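Local coordinates for protein diaminopimelate decarboxylase (Methanocaldococcus jannaschii, PDB 1TWI) that catalyses the pyridoxal-phosphate-dependent decarboxylation of meso-diaminopimelate to L-lysine, the last step of lysine biosynthesis, as a homodimer, at residues K41-Y44 with N45-I48; M229-V232 with V233-K236. All blocks are in the same frame, centred on the assembly; numbering follows the deposited sequence.

Interaction 1 (K41-Y44 with N45-I48); sequences KINY and NRYI
N45 meets K41 one helical turn back. N45 N donates to K41 O at 2.8 Å, with an N-H...O angle of 162°. The N45 side chain sits just beyond the same oxygen: CG lies 3.0 Å from K41 O, but ND2 is too poorly angled to bond it. R46 N makes the next helical bond, to I42 O. The R46 chain runs out extended beside I42, both pointing the same way. I42 CG2, anti to the backbone N, sits over the centre of one guanidinium face, 3.4 Å above its plane. A water in the guanidinium plane accepts from R46 NH1 and donates to N43 OD1. R46 NH2 forms a salt bridge with D5, and N43 ND2 bonds T298 OG1 and L295 O. All this lies on helix 37-58, which packs beside strand 62-67 of the TIM-type barrel that binds the cofactor. Y47 N bonds N43 O only weakly. The Y47 ring reaches P291, a pyridoxal-phosphate-binding residue, and its OH bonds S294 OG. I48 N donates to Y44 O at 3.1 Å. I48 CG1 makes a CH-pi contact over one Y44 face, 3.9 Å from the centroid, while CD1 reaches Y44 OH.

Interaction 2 (M229-V232 with V233-K236); sequences MDFV and VELK
F231 is flanked by two residues of the next turn, one at its rim and one over a face. Its CG is anti to the backbone N (chi1 -175°), which leans the ring along the helix toward E234 and L235. L235 takes the face. Its CG points at the ring in a CH-pi contact, 4.2 Å from the F231 centroid and 26° off the ring normal. The methyl L235 CD1 lies 3.7 Å from F231 CE2. The two side chains meet at a slant.

E234 takes the edge. Its chain is extended, with CG also anti to the backbone N, and this carries the carboxylate out beside the ring. E234 OE2 lies near the ring plane, 3.4 Å from F231 CD1. The carboxylate and ring planes are 80° apart.

The backbone beneath is regular helix. L235 N donates to F231 O at 2.8 Å, and V233 N to M229 O at 2.9 Å. V233 CG2 lies against that same M229 carbonyl oxygen, 3.5 Å away.

Helix 219-237 joins strands 202-208 and 244-246 in a beta-alpha-beta unit of the barrel. V232 and L235 rest on V207 of the first strand. F231 lies against A189 and I193 of the neighbouring helix 188-198, and E234 and L235 touch M190 there. D230 OD1 is hydrogen-bonded to Y278 OH. This part of the helix lies away from the cofactor and lysine sites.

The F231 ring therefore meets carbon over its face and oxygen at its rim. The rim of an aromatic ring carries slight positive charge, so the E234 carboxylate probably finds weak electrostatic attraction there, while L235 holds to the face by dispersion.

How the interactions relate
From the N terminus, the chain first reaches interaction 1 on helix 37-58 and much later interaction 2 on helix 219-237. Each lies within one continuous helix, so neither closes a loop. They follow in series and neither nest nor cross. Their centres are 30 Å apart, and about 17 Å separates their nearest atoms. Both helices pack against the parallel barrel strands: residues 41-48 lie by strand 62-67, and residues 229-236 by strand 202-208. The barrel sheet, running through strands 244-246 and 286-289, connects these two strands. Both belong to the helical layer around the barrel; interaction 1 is nearer the cofactor, and interaction 2 sits beside helix 188-198.

Interaction 1 (K41-Y44 with N45-I48)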
# COMPACT_ATOMS: atom_id res chain seq x y z
N LYS A 41 16.30 19.54 -9.65
CA LYS A 41 16.48 20.93 -10.11
C LYS A 41 16.22 21.01 -11.60
O LYS A 41 15.61 21.98 -12.08
CB LYS A 41 17.91 21.45 -9.85
CG LYS A 41 18.29 21.52 -8.34
CD LYS A 41 19.70 22.17 -8.23
CE LYS A 41 20.36 21.80 -6.95
NZ LYS A 41 19.58 22.29 -5.79
N ILE A 42 16.69 20.02 -12.33
CA ILE A 42 16.42 20.02 -13.80
C ILE A 42 14.92 19.94 -14.11
O ILE A 42 14.39 20.71 -14.95
CB ILE A 42 17.11 18.82 -14.48
CG1 ILE A 42 18.63 19.12 -14.53
CG2 ILE A 42 16.45 18.56 -15.90
CD1 ILE A 42 19.51 17.91 -14.84
N ASN A 43 14.22 19.04 -13.42
CA ASN A 43 12.78 18.90 -13.70
C ASN A 43 12.02 20.19 -13.36
O ASN A 43 11.14 20.62 -14.10
CB ASN A 43 12.19 17.69 -12.91
CG ASN A 43 12.75 16.35 -13.39
OD1 ASN A 43 13.36 16.27 -14.47
ND2 ASN A 43 12.54 15.28 -12.60
N TYR A 44 12.38 20.81 -12.23
CA TYR A 44 11.74 22.02 -11.79
C TYR A 44 12.05 23.15 -12.78
O TYR A 44 11.17 23.91 -13.18
CB TYR A 44 12.26 22.45 -10.41
CG TYR A 44 11.60 23.71 -9.91
CD1 TYR A 44 10.24 23.71 -9.58
CD2 TYR A 44 12.30 24.89 -9.83
CE1 TYR A 44 9.61 24.89 -9.18
CE2 TYR A 44 11.69 26.08 -9.43
CZ TYR A 44 10.34 26.06 -9.10
OH TYR A 44 9.73 27.23 -8.68
N ASN A 45 13.32 23.28 -13.14
CA ASN A 45 13.72 24.34 -14.07
C ASN A 45 13.04 24.17 -15.45
O ASN A 45 12.84 25.16 -16.13
CB ASN A 45 15.22 24.33 -14.29
CG ASN A 45 16.00 24.82 -13.05
OD1 ASN A 45 15.44 25.49 -12.15
ND2 ASN A 45 17.30 24.51 -13.02
N ARG A 46 12.72 22.93 -15.86
CA ARG A 46 12.02 22.75 -17.12
C ARG A 46 10.63 23.42 -17.07
O ARG A 46 10.12 24.00 -18.09
CB ARG A 46 11.89 21.26 -17.46
CG ARG A 46 13.16 20.72 -18.16
CD ARG A 46 13.14 19.19 -18.31
NE ARG A 46 14.38 18.72 -18.92
CZ ARG A 46 14.89 17.50 -18.76
NH1 ARG A 46 14.27 16.61 -18.02
NH2 ARG A 46 16.08 17.19 -19.30
N TYR A 47 9.97 23.30 -15.92
CA TYR A 47 8.70 23.98 -15.77
C TYR A 47 8.85 25.49 -15.79
O TYR A 47 8.10 26.22 -16.49
CB TYR A 47 8.02 23.58 -14.46
CG TYR A 47 7.11 22.38 -14.64
CD1 TYR A 47 5.83 22.53 -15.20
CD2 TYR A 47 7.51 21.12 -14.24
CE1 TYR A 47 4.97 21.41 -15.34
CE2 TYR A 47 6.68 20.00 -14.38
CZ TYR A 47 5.42 20.17 -14.93
OH TYR A 47 4.63 19.08 -15.09
N ILE A 48 9.87 25.97 -15.09
CA ILE A 48 10.03 27.43 -15.02
C ILE A 48 10.34 27.99 -16.39
O ILE A 48 9.80 29.00 -16.78
CB ILE A 48 11.16 27.80 -14.05
CG1 ILE A 48 10.78 27.27 -12.64
CG2 ILE A 48 11.42 29.35 -14.08
CD1 ILE A 48 9.44 27.87 -12.07
O HOH W 1 11.44 16.64 -16.87

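Interaction 2 (M229-V232 with V233-K236)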
# COMPACT_ATOMS: atom_id res chain seq x y z
N MET A 229 -11.50 27.45 -18.91
CA MET A 229 -11.63 28.84 -19.30
C MET A 229 -13.07 29.18 -19.75
O MET A 229 -13.55 30.31 -19.51
CB MET A 229 -10.59 29.18 -20.41
CG MET A 229 -9.12 29.21 -19.90
SD MET A 229 -8.85 30.33 -18.45
CE MET A 229 -8.78 31.96 -19.26
N ASP A 230 -13.75 28.24 -20.42
CA ASP A 230 -15.13 28.49 -20.80
C ASP A 230 -15.93 28.78 -19.52
O ASP A 230 -16.85 29.61 -19.51
CB ASP A 230 -15.78 27.26 -21.45
CG ASP A 230 -15.31 27.02 -22.91
OD1 ASP A 230 -14.65 27.89 -23.51
OD2 ASP A 230 -15.65 25.96 -23.42
N PHE A 231 -15.61 28.08 -18.43
CA PHE A 231 -16.35 28.32 -17.19
C PHE A 231 -15.98 29.70 -16.60
O PHE A 231 -16.83 30.38 -15.99
CB PHE A 231 -16.13 27.17 -16.17
CG PHE A 231 -16.96 27.31 -14.91
CD1 PHE A 231 -18.35 27.22 -14.98
CD2 PHE A 231 -16.36 27.59 -13.68
CE1 PHE A 231 -19.17 27.41 -13.82
CE2 PHE A 231 -17.16 27.78 -12.49
CZ PHE A 231 -18.58 27.68 -12.60
N VAL A 232 -14.73 30.11 -16.76
CA VAL A 232 -14.32 31.44 -16.27
C VAL A 232 -15.13 32.49 -17.04
O VAL A 232 -15.56 33.52 -16.48
CB VAL A 232 -12.76 31.65 -16.39
CG1 VAL A 232 -12.36 33.02 -15.94
CG2 VAL A 232 -12.01 30.63 -15.41
N VAL A 233 -15.37 32.23 -18.33
CA VAL A 233 -16.19 33.17 -19.13
C VAL A 233 -17.62 33.16 -18.56
O VAL A 233 -18.22 34.22 -18.33
CB VAL A 233 -16.24 32.79 -20.65
CG1 VAL A 233 -17.27 33.69 -21.39
CG2 VAL A 233 -14.86 32.98 -21.27
N GLU A 234 -18.19 31.97 -18.35
CA GLU A 234 -19.53 31.87 -17.75
C GLU A 234 -19.62 32.66 -16.42
O GLU A 234 -20.63 33.36 -16.15
CB GLU A 234 -19.91 30.41 -17.53
CG GLU A 234 -21.36 30.20 -17.03
CD GLU A 234 -21.73 28.71 -16.81
OE1 GLU A 234 -22.83 28.43 -16.25
OE2 GLU A 234 -20.94 27.81 -17.18
N LEU A 235 -18.59 32.58 -15.58
CA LEU A 235 -18.60 33.33 -14.32
C LEU A 235 -18.59 34.83 -14.59
O LEU A 235 -19.31 35.61 -13.95
CB LEU A 235 -17.38 32.95 -13.46
CG LEU A 235 -17.49 31.61 -12.76
CD1 LEU A 235 -16.09 31.27 -12.24
CD2 LEU A 235 -18.51 31.65 -11.59
N LYS A 236 -17.78 35.25 -15.54
CA LYS A 236 -17.67 36.66 -15.89
C LYS A 236 -19.04 37.22 -16.37
O LYS A 236 -19.38 38.36 -16.08
CB LYS A 236 -16.61 36.86 -16.98
CG LYS A 236 -16.34 38.33 -17.29
CD LYS A 236 -15.61 38.96 -16.14
CE LYS A 236 -15.47 40.44 -16.31
NZ LYS A 236 -14.21 40.65 -16.97